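Local coordinates for probable dehydrogenase (Bordetella bronchiseptica, PDB 3MOI), which probably catalyses NAD(P)-dependent oxidation or reduction of a substrate not yet identified, as a member of the Gfo/Idh/MocA oxidoreductase family, at residues 155-160 with 206-211; 159-164 with 268-273; 232-237 with 257-262. One frame throughout, in Å; residues are numbered along the deposited sequence.

From the N terminus, the chain builds the Rossmann part and then strand 145-153, whose following loop supplies the first half of both contact 1 and contact 2; the two share Arg159 and Pro160. Contact 1 closes at 206-211, joining that loop to the turn between strands 194-202 and 213-220. Contact 3 opens after contact 1 has closed, tying the end of strand 225-231 to helix 258-265, and it is nested within the long loop that contact 2 closes at helix 270-278. The three meet physically: Arg208 of contact 1 forms a salt bridge with Glu270 of contact 2, and Leu157 pairs through its backbone with Gly232 of contact 3.

Contact 1: residues 155-160 with 206-211; sequences DFLYRP and PKRPTE
Leu157 and Arg208 run past each other in opposite directions, CD2 of Leu157 lying 4.0 Å from CB of Arg208. With CG anti to the backbone N (chi1 -164°), Leu157 sends its two methyls to different neighbours: CD2 to the start of Arg208, and CD1 to CG2 of Thr210 at 3.6 Å. Tyr158 comes at Arg208 from another direction, its CE1 reaching CD of the arginine at 3.8 Å, and the phenol and guanidinium planes are only 23° apart. The two segments are the loop that follows strand 145-153 and the connection between strands 194-202 and 213-220, both in the GFO/IDH/MocA C-terminal domain. Within that connection Pro209 is the centre of an inverse gamma turn, closed by Thr210 N on Arg208 O at 2.8 Å, which sets Arg208 and Thr210 side by side facing Leu157. The arginine chain bends at chi3 (105°), and the edge of the guanidinium is turned to the carbonyl oxygens of Leu157 and Arg159; the modelled approach to Leu157 O is too short to be reliable. The polar ends lead outward from the contact: Arg208 NH2 to Glu270, Tyr158 OH to Asp205, and Thr210 OG1 to Thr168.

Contact 2: residues 159-164 with 268-273; sequences RPRRPE and GDEAEL
Glu270, Ala271 and Leu273 bring the first turn of helix 270-278 against the extended run Pro160-Arg162. The helix is prepared by Asp269 at the N-cap position, where OD2 accepts the amide of Ala271 at 2.7 Å from above the carboxylate plane. Glu270 then makes the polar contact. Its chain is stretched out, with CG anti to the backbone N (chi1 -172°), and this carries the carboxylate across to the main chain of Arg161, whose amide N donates to OE2 at 2.6 Å with an N-H...O angle of 150°. The amide reaches the oxygen on its anti side, slightly out of the carboxylate plane. CB of Arg161 lies 3.4 Å from the same OE2, yet the guanidinium takes no part: the arginine bends at chi2, leaving NE 6.4 Å from OE2 and the two flat groups turned 74° apart. Arg161 instead reaches Phe156 and Glu165, while OE2 is gripped by a second, charged partner, the guanidinium of Arg208. At Ala271 the CA atoms of the two segments come closest, 4.6 Å from CA of Arg162, and its CB rests at 4.3 Å from CG of that arginine. Leu273, one turn beyond Asp269, closes the contact on the apolar side, its CD1 meeting CG of Pro160 at 3.8 Å. The same proline ring also touches Arg274 and Tyr278, so it lies along one flank of the helix. What results is an N-capped helix whose first-turn glutamate holds a loop amide of the C-terminal domain, with a proline-leucine contact beside it.

Contact 3: residues 232-237 with 257-262; sequences GYDHFD and GGARKV
Arg260 reaches from helix 258-265 to the turn at Tyr233-His235, and its side chain passes Asp234 before ending between Tyr233 O and His235. CB, at the root, passes 4.1 Å from OD1 of Asp234. The chain then runs out and bends at chi3 (-78°), which swings the guanidinium round toward the carbonyl of Tyr233. CZ lies 3.4 Å from Tyr233 O, and NH1 rests 3.7 Å from CB of Asp234. At the tip, NH2 donates to Tyr233 O at 2.6 Å with an N-H...O angle of 144°; it comes in the carbonyl plane, although the oxygen is tilted out of the guanidinium plane. NH2 also comes obliquely to the imidazole of His235, 3.3 Å from its NE2, an approach whose angle is too poor for a hydrogen bond. Tyr158 adds a cation-pi contact to the same arginine. Asp234 meanwhile answers the backbone of the helix: OD1 accepts Ala259 N at 3.0 Å on its syn side, and takes a weak bond from Arg260 N at 3.4 Å. His235 NE2 and Arg260 NH2 share a partner in Asp324 of the second subunit, whose OD1 forms a hydrogen bond with the histidine and a salt bridge with the arginine. The chemistry therefore implies that Asp234, besides accepting the amides of Ala259 and Arg260, probably helps to balance the arginine's charge from nearby, without an N-H directed at it, while Asp324 of the second subunit adds a direct salt bridge and makes this turn part of the dimer interface.

Contact 1: residues 155-160 with 206-211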
# COMPACT_ATOMS: atom_id res chain seq x y z
N ASP A 155 10.22 -12.16 5.22
CA ASP A 155 10.44 -13.10 6.32
C ASP A 155 11.60 -12.72 7.23
O ASP A 155 12.14 -13.59 7.98
CB ASP A 155 10.64 -14.51 5.78
CG ASP A 155 11.96 -14.67 5.03
OD1 ASP A 155 12.15 -15.82 4.47
OD2 ASP A 155 12.76 -13.67 4.99
N PHE A 156 11.91 -11.44 7.25
CA PHE A 156 13.09 -10.88 7.85
C PHE A 156 13.19 -11.28 9.31
O PHE A 156 14.23 -11.73 9.80
CB PHE A 156 13.05 -9.34 7.71
CG PHE A 156 14.07 -8.62 8.53
CD1 PHE A 156 15.32 -8.28 8.00
CD2 PHE A 156 13.78 -8.23 9.81
CE1 PHE A 156 16.27 -7.61 8.75
CE2 PHE A 156 14.72 -7.53 10.57
CZ PHE A 156 15.98 -7.24 10.04
N LEU A 157 12.12 -11.12 10.05
CA LEU A 157 12.26 -11.35 11.47
C LEU A 157 12.63 -12.82 11.75
O LEU A 157 13.19 -13.11 12.80
CB LEU A 157 10.99 -10.97 12.24
CG LEU A 157 11.23 -10.82 13.76
CD1 LEU A 157 12.06 -9.60 14.00
CD2 LEU A 157 9.93 -10.79 14.59
N TYR A 158 12.31 -13.75 10.85
CA TYR A 158 12.57 -15.15 11.13
C TYR A 158 13.78 -15.72 10.37
O TYR A 158 13.94 -16.90 10.31
CB TYR A 158 11.30 -15.97 10.90
CG TYR A 158 10.24 -15.57 11.91
CD1 TYR A 158 10.17 -16.15 13.17
CD2 TYR A 158 9.36 -14.53 11.63
CE1 TYR A 158 9.20 -15.74 14.11
CE2 TYR A 158 8.42 -14.13 12.56
CZ TYR A 158 8.35 -14.74 13.79
OH TYR A 158 7.40 -14.32 14.67
N ARG A 159 14.64 -14.86 9.83
CA ARG A 159 15.94 -15.30 9.36
C ARG A 159 16.81 -15.48 10.60
O ARG A 159 16.50 -14.98 11.66
CB ARG A 159 16.55 -14.26 8.42
CG ARG A 159 15.61 -13.84 7.32
CD ARG A 159 16.28 -13.05 6.24
NE ARG A 159 15.27 -12.50 5.35
CZ ARG A 159 15.32 -11.32 4.72
NH1 ARG A 159 16.38 -10.52 4.83
NH2 ARG A 159 14.28 -10.95 3.97
N PRO A 160 17.88 -16.26 10.49
CA PRO A 160 18.71 -16.54 11.65
C PRO A 160 19.46 -15.33 12.21
O PRO A 160 20.20 -14.70 11.49
CB PRO A 160 19.71 -17.58 11.11
CG PRO A 160 18.96 -18.29 10.06
CD PRO A 160 18.10 -17.24 9.41
N PRO A 206 6.51 -11.64 20.92
CA PRO A 206 7.22 -11.33 22.15
C PRO A 206 8.44 -12.19 22.37
O PRO A 206 9.27 -11.82 23.18
CB PRO A 206 6.19 -11.59 23.24
CG PRO A 206 5.20 -12.55 22.65
CD PRO A 206 5.19 -12.26 21.16
N LYS A 207 8.57 -13.33 21.68
CA LYS A 207 9.84 -14.11 21.76
C LYS A 207 10.96 -13.44 20.97
O LYS A 207 12.14 -13.74 21.15
CB LYS A 207 9.67 -15.55 21.25
CG LYS A 207 8.64 -16.43 22.00
CD LYS A 207 8.32 -17.71 21.14
CE LYS A 207 7.28 -18.69 21.75
NZ LYS A 207 7.76 -19.23 23.03
N ARG A 208 10.58 -12.55 20.06
CA ARG A 208 11.56 -11.85 19.25
C ARG A 208 11.19 -10.36 19.24
O ARG A 208 10.78 -9.85 18.24
CB ARG A 208 11.58 -12.41 17.82
CG ARG A 208 11.56 -13.93 17.70
CD ARG A 208 12.04 -14.39 16.33
NE ARG A 208 13.40 -14.92 16.44
CZ ARG A 208 14.32 -14.89 15.49
NH1 ARG A 208 14.09 -14.35 14.30
NH2 ARG A 208 15.51 -15.40 15.74
N PRO A 209 11.40 -9.68 20.37
CA PRO A 209 10.67 -8.46 20.66
C PRO A 209 11.31 -7.22 20.10
O PRO A 209 11.66 -6.31 20.84
CB PRO A 209 10.65 -8.44 22.20
CG PRO A 209 11.87 -9.09 22.60
CD PRO A 209 12.32 -10.01 21.46
N THR A 210 11.44 -7.17 18.79
CA THR A 210 11.85 -5.99 18.14
C THR A 210 10.77 -5.70 17.11
O THR A 210 9.87 -6.47 16.92
CB THR A 210 13.24 -6.13 17.51
OG1 THR A 210 13.63 -4.85 16.95
CG2 THR A 210 13.25 -7.18 16.43
N GLU A 211 10.86 -4.56 16.44
CA GLU A 211 9.84 -4.19 15.52
C GLU A 211 9.88 -5.12 14.32
O GLU A 211 10.90 -5.25 13.68
CB GLU A 211 10.03 -2.73 15.07
CG GLU A 211 9.63 -1.70 16.11
CD GLU A 211 10.66 -1.43 17.19
OE1 GLU A 211 11.84 -1.76 16.94
OE2 GLU A 211 10.28 -0.90 18.30

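Contact 2: residues 159-164 with 268-273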
# COMPACT_ATOMS: atom_id res chain seq x y z
N ARG A 159 14.64 -14.86 9.83
CA ARG A 159 15.94 -15.30 9.36
C ARG A 159 16.81 -15.48 10.60
O ARG A 159 16.50 -14.98 11.66
CB ARG A 159 16.55 -14.26 8.42
CG ARG A 159 15.61 -13.84 7.32
CD ARG A 159 16.28 -13.05 6.24
NE ARG A 159 15.27 -12.50 5.35
CZ ARG A 159 15.32 -11.32 4.72
NH1 ARG A 159 16.38 -10.52 4.83
NH2 ARG A 159 14.28 -10.95 3.97
N PRO A 160 17.88 -16.26 10.49
CA PRO A 160 18.71 -16.54 11.65
C PRO A 160 19.46 -15.33 12.21
O PRO A 160 20.20 -14.70 11.49
CB PRO A 160 19.71 -17.58 11.11
CG PRO A 160 18.96 -18.29 10.06
CD PRO A 160 18.10 -17.24 9.41
N ARG A 161 19.30 -15.06 13.51
CA ARG A 161 19.81 -13.84 14.13
C ARG A 161 20.56 -14.07 15.42
O ARG A 161 20.27 -15.00 16.18
CB ARG A 161 18.65 -12.92 14.47
CG ARG A 161 17.75 -12.57 13.31
CD ARG A 161 18.27 -11.40 12.50
NE ARG A 161 17.42 -11.21 11.33
CZ ARG A 161 17.79 -10.66 10.17
NH1 ARG A 161 19.04 -10.22 9.96
NH2 ARG A 161 16.90 -10.58 9.19
N ARG A 162 21.50 -13.18 15.69
CA ARG A 162 22.15 -13.13 16.97
C ARG A 162 21.18 -12.42 17.91
O ARG A 162 20.36 -11.62 17.47
CB ARG A 162 23.49 -12.40 16.84
CG ARG A 162 24.53 -13.16 15.99
CD ARG A 162 25.91 -12.50 16.02
NE ARG A 162 26.98 -13.27 15.33
CZ ARG A 162 27.31 -13.18 14.03
NH1 ARG A 162 26.67 -12.36 13.19
NH2 ARG A 162 28.31 -13.91 13.57
N PRO A 163 21.26 -12.71 19.21
CA PRO A 163 20.25 -12.17 20.12
C PRO A 163 20.27 -10.66 20.28
O PRO A 163 19.23 -10.06 20.49
CB PRO A 163 20.54 -12.89 21.44
CG PRO A 163 22.03 -13.14 21.40
CD PRO A 163 22.36 -13.38 19.93
N GLU A 164 21.41 -10.01 20.14
CA GLU A 164 21.37 -8.54 20.04
C GLU A 164 20.57 -7.98 18.83
O GLU A 164 20.11 -6.83 18.86
CB GLU A 164 22.77 -7.95 20.03
CG GLU A 164 23.66 -8.43 18.84
CD GLU A 164 24.60 -9.62 19.20
OE1 GLU A 164 24.22 -10.48 20.09
OE2 GLU A 164 25.70 -9.67 18.57
N GLY A 268 19.96 -26.74 18.72
CA GLY A 268 21.21 -26.01 19.02
C GLY A 268 20.91 -24.53 19.23
O GLY A 268 19.85 -24.16 19.74
N ASP A 269 21.87 -23.68 18.84
CA ASP A 269 21.82 -22.25 19.10
C ASP A 269 21.72 -21.54 17.74
O ASP A 269 22.52 -21.78 16.83
CB ASP A 269 23.06 -21.82 19.92
CG ASP A 269 23.42 -20.30 19.82
OD1 ASP A 269 24.55 -19.96 20.27
OD2 ASP A 269 22.63 -19.44 19.30
N GLU A 270 20.70 -20.68 17.63
CA GLU A 270 20.42 -19.89 16.42
C GLU A 270 21.57 -18.96 15.93
O GLU A 270 21.79 -18.79 14.73
CB GLU A 270 19.16 -19.07 16.69
CG GLU A 270 18.61 -18.35 15.51
CD GLU A 270 17.68 -17.25 15.92
OE1 GLU A 270 16.71 -17.53 16.64
OE2 GLU A 270 17.92 -16.09 15.51
N ALA A 271 22.29 -18.35 16.87
CA ALA A 271 23.43 -17.51 16.54
C ALA A 271 24.43 -18.30 15.64
O ALA A 271 24.95 -17.75 14.66
CB ALA A 271 24.11 -17.01 17.85
N GLU A 272 24.65 -19.58 15.96
CA GLU A 272 25.50 -20.48 15.15
C GLU A 272 24.96 -20.71 13.75
O GLU A 272 25.73 -20.74 12.79
CB GLU A 272 25.67 -21.89 15.82
CG GLU A 272 27.07 -22.21 16.38
CD GLU A 272 28.22 -22.30 15.32
OE1 GLU A 272 28.38 -23.37 14.67
OE2 GLU A 272 28.99 -21.30 15.17
N LEU A 273 23.66 -20.92 13.63
CA LEU A 273 23.10 -21.10 12.31
C LEU A 273 23.40 -19.83 11.51
O LEU A 273 23.74 -19.90 10.32
CB LEU A 273 21.60 -21.35 12.36
CG LEU A 273 21.05 -22.27 11.27
CD1 LEU A 273 19.59 -21.91 11.03
CD2 LEU A 273 21.83 -22.25 9.94

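Contact 3: residues 232-237 with 257-262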
# COMPACT_ATOMS: atom_id res chain seq x y z
N GLY A 232 7.49 -8.30 8.40
CA GLY A 232 8.61 -9.25 8.31
C GLY A 232 8.34 -10.57 8.99
O GLY A 232 9.25 -11.32 9.25
N TYR A 233 7.06 -10.87 9.25
CA TYR A 233 6.71 -12.03 10.09
C TYR A 233 6.63 -13.34 9.30
O TYR A 233 6.22 -14.37 9.85
CB TYR A 233 5.40 -11.72 10.84
CG TYR A 233 5.52 -10.51 11.78
CD1 TYR A 233 6.32 -10.56 12.92
CD2 TYR A 233 4.85 -9.32 11.51
CE1 TYR A 233 6.45 -9.45 13.77
CE2 TYR A 233 4.99 -8.19 12.35
CZ TYR A 233 5.79 -8.27 13.47
OH TYR A 233 5.91 -7.19 14.30
N ASP A 234 7.03 -13.31 8.03
CA ASP A 234 7.03 -14.50 7.19
C ASP A 234 5.62 -15.02 6.91
O ASP A 234 5.39 -16.27 6.83
CB ASP A 234 7.87 -15.62 7.81
CG ASP A 234 8.21 -16.71 6.80
OD1 ASP A 234 8.89 -17.69 7.21
OD2 ASP A 234 7.80 -16.59 5.61
N HIS A 235 4.68 -14.09 6.76
CA HIS A 235 3.31 -14.45 6.44
C HIS A 235 3.13 -14.11 4.98
O HIS A 235 3.65 -14.81 4.15
CB HIS A 235 2.36 -13.71 7.34
CG HIS A 235 2.38 -14.19 8.75
ND1 HIS A 235 2.05 -13.38 9.82
CD2 HIS A 235 2.70 -15.40 9.28
CE1 HIS A 235 2.14 -14.08 10.94
NE2 HIS A 235 2.54 -15.30 10.64
N PHE A 236 2.43 -13.03 4.62
CA PHE A 236 2.29 -12.73 3.19
C PHE A 236 3.70 -12.54 2.64
O PHE A 236 4.62 -12.16 3.39
CB PHE A 236 1.43 -11.51 2.92
CG PHE A 236 1.27 -11.20 1.45
CD1 PHE A 236 0.73 -12.13 0.60
CD2 PHE A 236 1.69 -10.02 0.93
CE1 PHE A 236 0.60 -11.86 -0.74
CE2 PHE A 236 1.56 -9.77 -0.42
CZ PHE A 236 1.01 -10.69 -1.25
N ASP A 237 3.87 -12.85 1.35
CA ASP A 237 5.15 -12.64 0.70
C ASP A 237 4.91 -11.90 -0.56
O ASP A 237 4.33 -12.45 -1.50
CB ASP A 237 5.84 -13.96 0.39
CG ASP A 237 7.10 -13.79 -0.45
OD1 ASP A 237 7.44 -12.64 -0.84
OD2 ASP A 237 7.76 -14.82 -0.74
N GLY A 257 5.87 -20.95 5.04
CA GLY A 257 6.45 -21.45 6.31
C GLY A 257 7.92 -21.03 6.48
O GLY A 257 8.35 -20.58 7.55
N GLY A 258 8.66 -21.16 5.38
CA GLY A 258 10.11 -21.03 5.32
C GLY A 258 10.97 -20.81 6.54
O GLY A 258 11.41 -21.77 7.17
N ALA A 259 11.21 -19.55 6.87
CA ALA A 259 12.24 -19.20 7.81
C ALA A 259 11.84 -19.56 9.22
O ALA A 259 12.69 -19.85 10.04
CB ALA A 259 12.58 -17.67 7.69
N ARG A 260 10.54 -19.51 9.49
CA ARG A 260 10.00 -19.92 10.78
C ARG A 260 10.09 -21.46 10.99
O ARG A 260 10.37 -21.92 12.10
CB ARG A 260 8.55 -19.43 10.92
CG ARG A 260 7.93 -19.77 12.29
CD ARG A 260 6.40 -19.57 12.36
NE ARG A 260 6.05 -18.15 12.51
CZ ARG A 260 5.87 -17.28 11.51
NH1 ARG A 260 5.95 -17.70 10.24
NH2 ARG A 260 5.55 -16.01 11.79
N LYS A 261 9.85 -22.25 9.94
CA LYS A 261 10.05 -23.71 9.99
C LYS A 261 11.50 -24.01 10.35
O LYS A 261 11.77 -24.66 11.35
CB LYS A 261 9.72 -24.35 8.62
CG LYS A 261 9.40 -25.87 8.62
CD LYS A 261 9.15 -26.46 7.18
CE LYS A 261 8.46 -25.42 6.17
NZ LYS A 261 7.04 -24.93 6.53
N VAL A 262 12.42 -23.49 9.55
CA VAL A 262 13.84 -23.70 9.80
C VAL A 262 14.18 -23.44 11.28
O VAL A 262 14.91 -24.21 11.88
CB VAL A 262 14.75 -22.88 8.85
CG1 VAL A 262 16.16 -22.90 9.34
CG2 VAL A 262 14.67 -23.39 7.40